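PDB 6BN2: acetyl-CoA acetyltransferase from Elizabethkingia anophelis NUHP1, which probably catalyses the reversible condensation of two acetyl-CoA molecules to acetoacetyl-CoA and free CoA, as other biosynthetic thiolases do. Local coordinates for residues Ile187-Tyr190 with Glu191-Lys195; Lys195-Glu199 with Gly200-Glu204. All blocks are in the same frame, centred on the assembly; numbering follows the deposited sequence.

Contact 1: Ile187-Tyr190 with Glu191-Lys195; sequences IQSY and ERSAK. With CA (calcium ion), chain B.
The side-chain amide of Gln188 stacks on the Arg192 guanidinium, one helical turn further on, with its NE2 end over one face. The two planes are only 6° apart, and Gln188 NE2 sits 3.2 Å from Arg192 NH2, displaced toward the rim of the guanidinium. Both nitrogens are donors, so this is a stack and not a hydrogen bond. Gln188 reaches the position because CG is anti to its backbone N (chi1 178°) and the chain then bends at chi2, while the extended Arg192 chain crosses it obliquely. Arg192 NH2 is also hydrogen-bonded to the carbonyl of Ala342, and NH1 makes weak bonds to those of Val345 and Asn346.

On another side of the helix, Ser193 OG turns back to Ser189 O at 2.8 Å. The same oxygen takes Ser193 N at 3.0 Å, and the two donors come from opposite faces of the carbonyl plane. Ser189 OG is itself bonded to Glu325 and to Gly350 N. Glu191 runs extended past the previous turn, with CG 3.2 Å from Ile187 O and OE2 3.7 Å from Ile187 CG2.

The Tyr190 ring touches Val230, Phe232 and Ala353, and its OH binds a calcium ion at 2.8 Å; water 1 and the carbonyl of Ala254 are further ligands. Backbone i to i+4 bonds, such as Ala194 N to Tyr190 O at 3.1 Å, run through the segment. This is a mid-helix stretch of helix 179-198 of a thiolase, with i to i+4 side-chain contacts, that gives one ligand to a calcium site.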
ATOM      1  N   ILE A 187     -13.581 -23.087  20.612  1.00 17.63           N
ATOM      2  CA  ILE A 187     -14.370 -24.267  20.279  1.00 20.53           C
ATOM      3  C   ILE A 187     -15.628 -23.863  19.527  1.00 23.17           C
ATOM      4  O   ILE A 187     -16.011 -24.501  18.539  1.00 20.79           O
ATOM      5  CB  ILE A 187     -14.694 -25.064  21.555  1.00 20.90           C
ATOM      6  CG1 ILE A 187     -13.435 -25.780  22.042  1.00 25.94           C
ATOM      7  CG2 ILE A 187     -15.838 -26.045  21.296  1.00 22.56           C
ATOM      8  CD1 ILE A 187     -13.587 -26.435  23.384  1.00 31.02           C
ATOM      9  N   GLN A 188     -16.273 -22.779  19.958  1.00 19.24           N
ATOM     10  CA  GLN A 188     -17.450 -22.312  19.234  1.00 21.82           C
ATOM     11  C   GLN A 188     -17.098 -21.903  17.804  1.00 18.16           C
ATOM     12  O   GLN A 188     -17.854 -22.185  16.871  1.00 19.16           O
ATOM     13  CB  GLN A 188     -18.106 -21.159  19.994  1.00 21.66           C
ATOM     14  CG  GLN A 188     -19.317 -20.569  19.293  1.00 27.18           C
ATOM     15  CD  GLN A 188     -20.348 -20.035  20.278  1.00 39.81           C
ATOM     16  OE1 GLN A 188     -21.038 -20.802  20.953  1.00 50.25           O
ATOM     17  NE2 GLN A 188     -20.447 -18.720  20.369  1.00 37.72           N
ATOM     18  N   SER A 189     -15.946 -21.248  17.605  1.00 15.24           N
ATOM     19  CA  SER A 189     -15.560 -20.876  16.246  1.00 15.05           C
ATOM     20  C   SER A 189     -15.330 -22.114  15.376  1.00 17.95           C
ATOM     21  O   SER A 189     -15.791 -22.169  14.228  1.00 17.55           O
ATOM     22  CB  SER A 189     -14.308 -19.989  16.285  1.00 18.06           C
ATOM     23  OG  SER A 189     -13.978 -19.504  14.993  1.00 19.93           O
ATOM     24  N   TYR A 190     -14.650 -23.131  15.913  1.00 16.52           N
ATOM     25  CA  TYR A 190     -14.489 -24.382  15.170  1.00 17.85           C
ATOM     26  C   TYR A 190     -15.834 -25.031  14.855  1.00 21.29           C
ATOM     27  O   TYR A 190     -16.047 -25.529  13.738  1.00 19.33           O
ATOM     28  CB  TYR A 190     -13.605 -25.368  15.947  1.00 18.37           C
ATOM     29  CG  TYR A 190     -12.134 -24.996  15.928  1.00 20.45           C
ATOM     30  CD1 TYR A 190     -11.348 -25.247  14.812  1.00 25.92           C
ATOM     31  CD2 TYR A 190     -11.539 -24.405  17.027  1.00 24.75           C
ATOM     32  CE1 TYR A 190      -9.997 -24.897  14.793  1.00 26.24           C
ATOM     33  CE2 TYR A 190     -10.206 -24.047  17.017  1.00 27.19           C
ATOM     34  CZ  TYR A 190      -9.443 -24.290  15.903  1.00 28.26           C
ATOM     35  OH  TYR A 190      -8.106 -23.946  15.914  1.00 33.73           O
ATOM     36  N   GLU A 191     -16.733 -25.076  15.841  1.00 18.33           N
ATOM     37  CA  GLU A 191     -18.024 -25.724  15.628  1.00 19.07           C
ATOM     38  C   GLU A 191     -18.842 -24.978  14.586  1.00 19.96           C
ATOM     39  O   GLU A 191     -19.463 -25.594  13.713  1.00 20.71           O
ATOM     40  CB  GLU A 191     -18.791 -25.793  16.940  1.00 19.34           C
ATOM     41  CG  GLU A 191     -18.242 -26.772  17.939  1.00 24.74           C
ATOM     42  CD  GLU A 191     -18.949 -26.660  19.273  1.00 33.83           C
ATOM     43  OE1 GLU A 191     -19.527 -25.584  19.555  1.00 34.44           O
ATOM     44  OE2 GLU A 191     -18.907 -27.634  20.047  1.00 32.76           O
ATOM     45  N   ARG A 192     -18.865 -23.648  14.675  1.00 17.64           N
ATOM     46  CA  ARG A 192     -19.650 -22.867  13.728  1.00 19.43           C
ATOM     47  C   ARG A 192     -19.093 -22.996  12.323  1.00 18.25           C
ATOM     48  O   ARG A 192     -19.859 -23.035  11.354  1.00 18.12           O
ATOM     49  CB  ARG A 192     -19.677 -21.400  14.149  1.00 16.84           C
ATOM     50  CG  ARG A 192     -20.535 -21.133  15.372  1.00 17.92           C
ATOM     51  CD  ARG A 192     -20.371 -19.653  15.771  1.00 20.25           C
ATOM     52  NE  ARG A 192     -21.333 -19.295  16.784  1.00 23.62           N
ATOM     53  CZ  ARG A 192     -21.556 -18.051  17.183  1.00 30.04           C
ATOM     54  NH1 ARG A 192     -20.867 -17.066  16.641  1.00 24.08           N
ATOM     55  NH2 ARG A 192     -22.463 -17.801  18.119  1.00 29.76           N
ATOM     56  N   SER A 193     -17.761 -23.053  12.198  1.00 16.06           N
ATOM     57  CA  SER A 193     -17.138 -23.175  10.880  1.00 14.75           C
ATOM     58  C   SER A 193     -17.515 -24.499  10.229  1.00 16.69           C
ATOM     59  O   SER A 193     -17.868 -24.548   9.046  1.00 17.54           O
ATOM     60  CB  SER A 193     -15.618 -23.072  11.010  1.00 18.01           C
ATOM     61  OG  SER A 193     -15.240 -21.775  11.491  1.00 18.01           O
ATOM     62  N   ALA A 194     -17.405 -25.589  10.984  1.00 17.41           N
ATOM     63  CA  ALA A 194     -17.757 -26.896  10.435  1.00 19.45           C
ATOM     64  C   ALA A 194     -19.235 -26.957  10.071  1.00 21.95           C
ATOM     65  O   ALA A 194     -19.608 -27.539   9.039  1.00 20.29           O
ATOM     66  CB  ALA A 194     -17.399 -27.992  11.436  1.00 19.87           C
ATOM     67  N   LYS A 195     -20.093 -26.367  10.909  1.00 18.10           N
ATOM     68  CA  LYS A 195     -21.526 -26.383  10.637  1.00 19.34           C
ATOM     69  C   LYS A 195     -21.854 -25.581   9.381  1.00 21.30           C
ATOM     70  O   LYS A 195     -22.619 -26.038   8.521  1.00 20.30           O
ATOM     71  CB  LYS A 195     -22.289 -25.842  11.851  1.00 24.21           C
ATOM     72  CG  LYS A 195     -23.801 -25.747  11.672  1.00 31.07           C
ATOM     73  CD  LYS A 195     -24.425 -25.180  12.953  1.00 41.06           C
ATOM     74  CE  LYS A 195     -25.944 -25.221  12.933  1.00 56.80           C
ATOM     75  NZ  LYS A 195     -26.516 -24.083  12.166  1.00 64.16           N
TER
HETATM   76 CA    CA B 401      -6.257 -21.837  16.213  0.67 40.60          CA
HETATM   77  O   HOH W   1      -7.035 -22.584  14.221  1.00 44.37           O

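Contact 2: Lys195-Glu199 with Gly200-Glu204; sequences KAWSE and GKFKE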
ATOM      1  N   LYS A 195     -20.093 -26.367  10.909  1.00 18.10           N
ATOM      2  CA  LYS A 195     -21.526 -26.383  10.637  1.00 19.34           C
ATOM      3  C   LYS A 195     -21.854 -25.581   9.381  1.00 21.30           C
ATOM      4  O   LYS A 195     -22.619 -26.038   8.521  1.00 20.30           O
ATOM      5  CB  LYS A 195     -22.289 -25.842  11.851  1.00 24.21           C
ATOM      6  CG  LYS A 195     -23.801 -25.747  11.672  1.00 31.07           C
ATOM      7  CD  LYS A 195     -24.425 -25.180  12.953  1.00 41.06           C
ATOM      8  CE  LYS A 195     -25.944 -25.221  12.933  1.00 56.80           C
ATOM      9  NZ  LYS A 195     -26.516 -24.083  12.166  1.00 64.16           N
ATOM     10  N   ALA A 196     -21.284 -24.376   9.250  1.00 17.38           N
ATOM     11  CA  ALA A 196     -21.586 -23.558   8.079  1.00 16.31           C
ATOM     12  C   ALA A 196     -21.093 -24.230   6.801  1.00 17.13           C
ATOM     13  O   ALA A 196     -21.801 -24.246   5.783  1.00 16.78           O
ATOM     14  CB  ALA A 196     -20.966 -22.158   8.235  1.00 16.26           C
ATOM     15  N   TRP A 197     -19.902 -24.838   6.846  1.00 16.16           N
ATOM     16  CA  TRP A 197     -19.426 -25.577   5.680  1.00 19.76           C
ATOM     17  C   TRP A 197     -20.382 -26.714   5.337  1.00 19.36           C
ATOM     18  O   TRP A 197     -20.722 -26.916   4.163  1.00 18.69           O
ATOM     19  CB  TRP A 197     -18.001 -26.108   5.907  1.00 18.82           C
ATOM     20  CG  TRP A 197     -16.959 -25.124   5.410  1.00 16.97           C
ATOM     21  CD1 TRP A 197     -16.165 -24.300   6.161  1.00 16.97           C
ATOM     22  CD2 TRP A 197     -16.652 -24.838   4.037  1.00 17.44           C
ATOM     23  NE1 TRP A 197     -15.365 -23.535   5.332  1.00 16.91           N
ATOM     24  CE2 TRP A 197     -15.645 -23.851   4.028  1.00 15.32           C
ATOM     25  CE3 TRP A 197     -17.114 -25.348   2.817  1.00 19.97           C
ATOM     26  CZ2 TRP A 197     -15.112 -23.340   2.844  1.00 16.88           C
ATOM     27  CZ3 TRP A 197     -16.589 -24.850   1.647  1.00 19.89           C
ATOM     28  CH2 TRP A 197     -15.589 -23.865   1.662  1.00 18.50           C
ATOM     29  N   SER A 198     -20.866 -27.435   6.354  1.00 18.72           N
ATOM     30  CA  SER A 198     -21.731 -28.583   6.090  1.00 18.93           C
ATOM     31  C   SER A 198     -23.096 -28.161   5.557  1.00 20.26           C
ATOM     32  O   SER A 198     -23.769 -28.953   4.881  1.00 20.95           O
ATOM     33  CB  SER A 198     -21.911 -29.407   7.366  1.00 23.47           C
ATOM     34  OG  SER A 198     -22.888 -28.817   8.217  1.00 27.28           O
ATOM     35  N   GLU A 199     -23.535 -26.950   5.877  1.00 24.08           N
ATOM     36  CA  GLU A 199     -24.812 -26.416   5.436  1.00 24.77           C
ATOM     37  C   GLU A 199     -24.739 -25.742   4.072  1.00 23.64           C
ATOM     38  O   GLU A 199     -25.760 -25.236   3.599  1.00 26.03           O
ATOM     39  CB  GLU A 199     -25.355 -25.412   6.470  1.00 24.71           C
ATOM     40  CG  GLU A 199     -25.817 -26.070   7.744  1.00 26.79           C
ATOM     41  CD  GLU A 199     -26.096 -25.072   8.853  1.00 30.56           C
ATOM     42  OE1 GLU A 199     -26.795 -25.446   9.802  1.00 36.45           O
ATOM     43  OE2 GLU A 199     -25.593 -23.928   8.778  1.00 35.15           O
ATOM     44  N   GLY A 200     -23.577 -25.740   3.425  1.00 22.31           N
ATOM     45  CA  GLY A 200     -23.445 -25.079   2.148  1.00 21.54           C
ATOM     46  C   GLY A 200     -23.308 -23.580   2.236  1.00 20.69           C
ATOM     47  O   GLY A 200     -23.393 -22.900   1.208  1.00 21.11           O
ATOM     48  N   LYS A 201     -23.047 -23.042   3.427  1.00 19.31           N
ATOM     49  CA  LYS A 201     -23.053 -21.597   3.609  0.55 19.12           C
ATOM     50  C   LYS A 201     -21.795 -20.910   3.107  1.00 19.96           C
ATOM     51  O   LYS A 201     -21.770 -19.675   3.086  1.00 19.55           O
ATOM     52  CB  LYS A 201     -23.284 -21.266   5.084  0.55 18.55           C
ATOM     53  CG  LYS A 201     -24.736 -21.513   5.489  0.55 20.36           C
ATOM     54  CD  LYS A 201     -24.965 -21.203   6.958  0.55 25.33           C
ATOM     55  CE  LYS A 201     -26.449 -21.181   7.284  0.55 27.29           C
ATOM     56  NZ  LYS A 201     -26.698 -20.832   8.710  0.55 29.34           N
ATOM     57  N   PHE A 202     -20.762 -21.659   2.684  1.00 16.34           N
ATOM     58  CA  PHE A 202     -19.596 -21.051   2.051  1.00 17.28           C
ATOM     59  C   PHE A 202     -19.522 -21.352   0.563  1.00 18.04           C
ATOM     60  O   PHE A 202     -18.598 -20.871  -0.104  1.00 18.09           O
ATOM     61  CB  PHE A 202     -18.293 -21.502   2.726  1.00 16.00           C
ATOM     62  CG  PHE A 202     -18.089 -20.902   4.094  1.00 16.78           C
ATOM     63  CD1 PHE A 202     -17.946 -19.531   4.244  1.00 17.27           C
ATOM     64  CD2 PHE A 202     -18.059 -21.707   5.223  1.00 17.88           C
ATOM     65  CE1 PHE A 202     -17.772 -18.953   5.521  1.00 16.40           C
ATOM     66  CE2 PHE A 202     -17.875 -21.147   6.488  1.00 18.31           C
ATOM     67  CZ  PHE A 202     -17.732 -19.763   6.634  1.00 18.44           C
ATOM     68  N   LYS A 203     -20.473 -22.114   0.032  1.00 21.30           N
ATOM     69  CA  LYS A 203     -20.424 -22.517  -1.368  1.00 21.27           C
ATOM     70  C   LYS A 203     -20.511 -21.314  -2.300  1.00 21.50           C
ATOM     71  O   LYS A 203     -19.846 -21.277  -3.343  1.00 22.08           O
ATOM     72  CB  LYS A 203     -21.552 -23.513  -1.648  1.00 25.55           C
ATOM     73  CG  LYS A 203     -21.475 -24.159  -3.017  1.00 34.24           C
ATOM     74  CD  LYS A 203     -20.318 -25.146  -3.122  1.00 35.44           C
ATOM     75  CE  LYS A 203     -20.400 -25.893  -4.455  1.00 38.28           C
ATOM     76  NZ  LYS A 203     -19.309 -26.880  -4.620  1.00 41.35           N
ATOM     77  N   GLU A 204     -21.322 -20.319  -1.945  1.00 19.59           N
ATOM     78  CA  GLU A 204     -21.512 -19.172  -2.828  1.00 19.70           C
ATOM     79  C   GLU A 204     -20.245 -18.336  -2.936  1.00 20.16           C
ATOM     80  O   GLU A 204     -19.869 -17.914  -4.035  1.00 21.82           O
ATOM     81  CB  GLU A 204     -22.660 -18.303  -2.319  1.00 22.99           C
ATOM     82  CG  GLU A 204     -22.963 -17.103  -3.192  1.00 28.88           C
ATOM     83  CD  GLU A 204     -23.207 -17.484  -4.649  1.00 37.67           C
ATOM     84  OE1 GLU A 204     -23.953 -18.470  -4.902  1.00 30.23           O
ATOM     85  OE2 GLU A 204     -22.648 -16.793  -5.540  1.00 38.33           O
TER
HETATM   86  O   HOH W   2     -25.101 -22.176  10.727  1.00 48.58           O
HETATM   87  O   HOH W   3     -20.379 -24.549   2.353  1.00 16.35           O
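Phe202 swings back under the last turn of the helix and lays its CB over the indole of Trp197. That carbon stands 3.6 Å from the centroid of the six-membered ring and 7° off its normal, a CH-pi contact made squarely on the face. Further out, the phenyl ring meets the five-membered ring obliquely, planes 40° apart, and Phe202 CD2 comes within 3.3 Å of Trp197 NE1. The two side chains cross at about a right angle. Phe202 has CG anti to its carbonyl carbon (chi1 -72°), which carries the ring past the indole to Ala196, whose CB is 3.7 Å from Phe202 CE2. Tyr227 stacks on the indole, and the indole N-H is bonded to Asp224; Leu354 and Arg19 also touch both aromatic residues.

On the solvent side, Glu199 and Lys201 run side by side in the same direction. Glu199 OE1 takes Lys195 NZ at 2.7 Å on its syn side. In one of two Lys201 conformers, Glu199 OE2 also makes a weak salt bridge to Lys201 NZ. Water 2 accepts from Lys195 NZ and donates to Glu199 OE2; in that same conformer it accepts from Lys201 NZ too, joining the three residues in one salt-bridge network.

Two backbone bonds close the helix: Lys201 N to Ala196 O at 2.9 Å and Gly200 N to Trp197 O at 3.2 Å, the latter donor above the carbonyl plane. Water 3 bridges Trp197 O and Phe202 N. At Gly200 phi is positive, and a CB there would clash with the preceding carbonyl oxygen. The two backbone bonds and this positive phi make a Schellman motif ending helix 179-198, with a type I beta turn from Gly200 to Lys203 following directly.

Contacts 1 and 2 are successive pieces of helix 179-198, with centres 12 Å apart, and share Lys195; contact 1 lies within the helix, contact 2 at its C-terminal end and the turn beyond. They touch loosely where Phe202 CE2 packs 4.3 Å from Ser193 O. Helix 351-354 borders both: Ala353 and Leu354 meet contact 1, and Leu354 also meets the aromatic pair of contact 2. Contact 1 binds calcium through Tyr190, and its Ser189 side chain is about 10 Å from that of His356, a predicted proton acceptor. Contact 2 lies away from the predicted catalytic residues, but its Ser198 side chain is about 5 Å from another bound calcium ion.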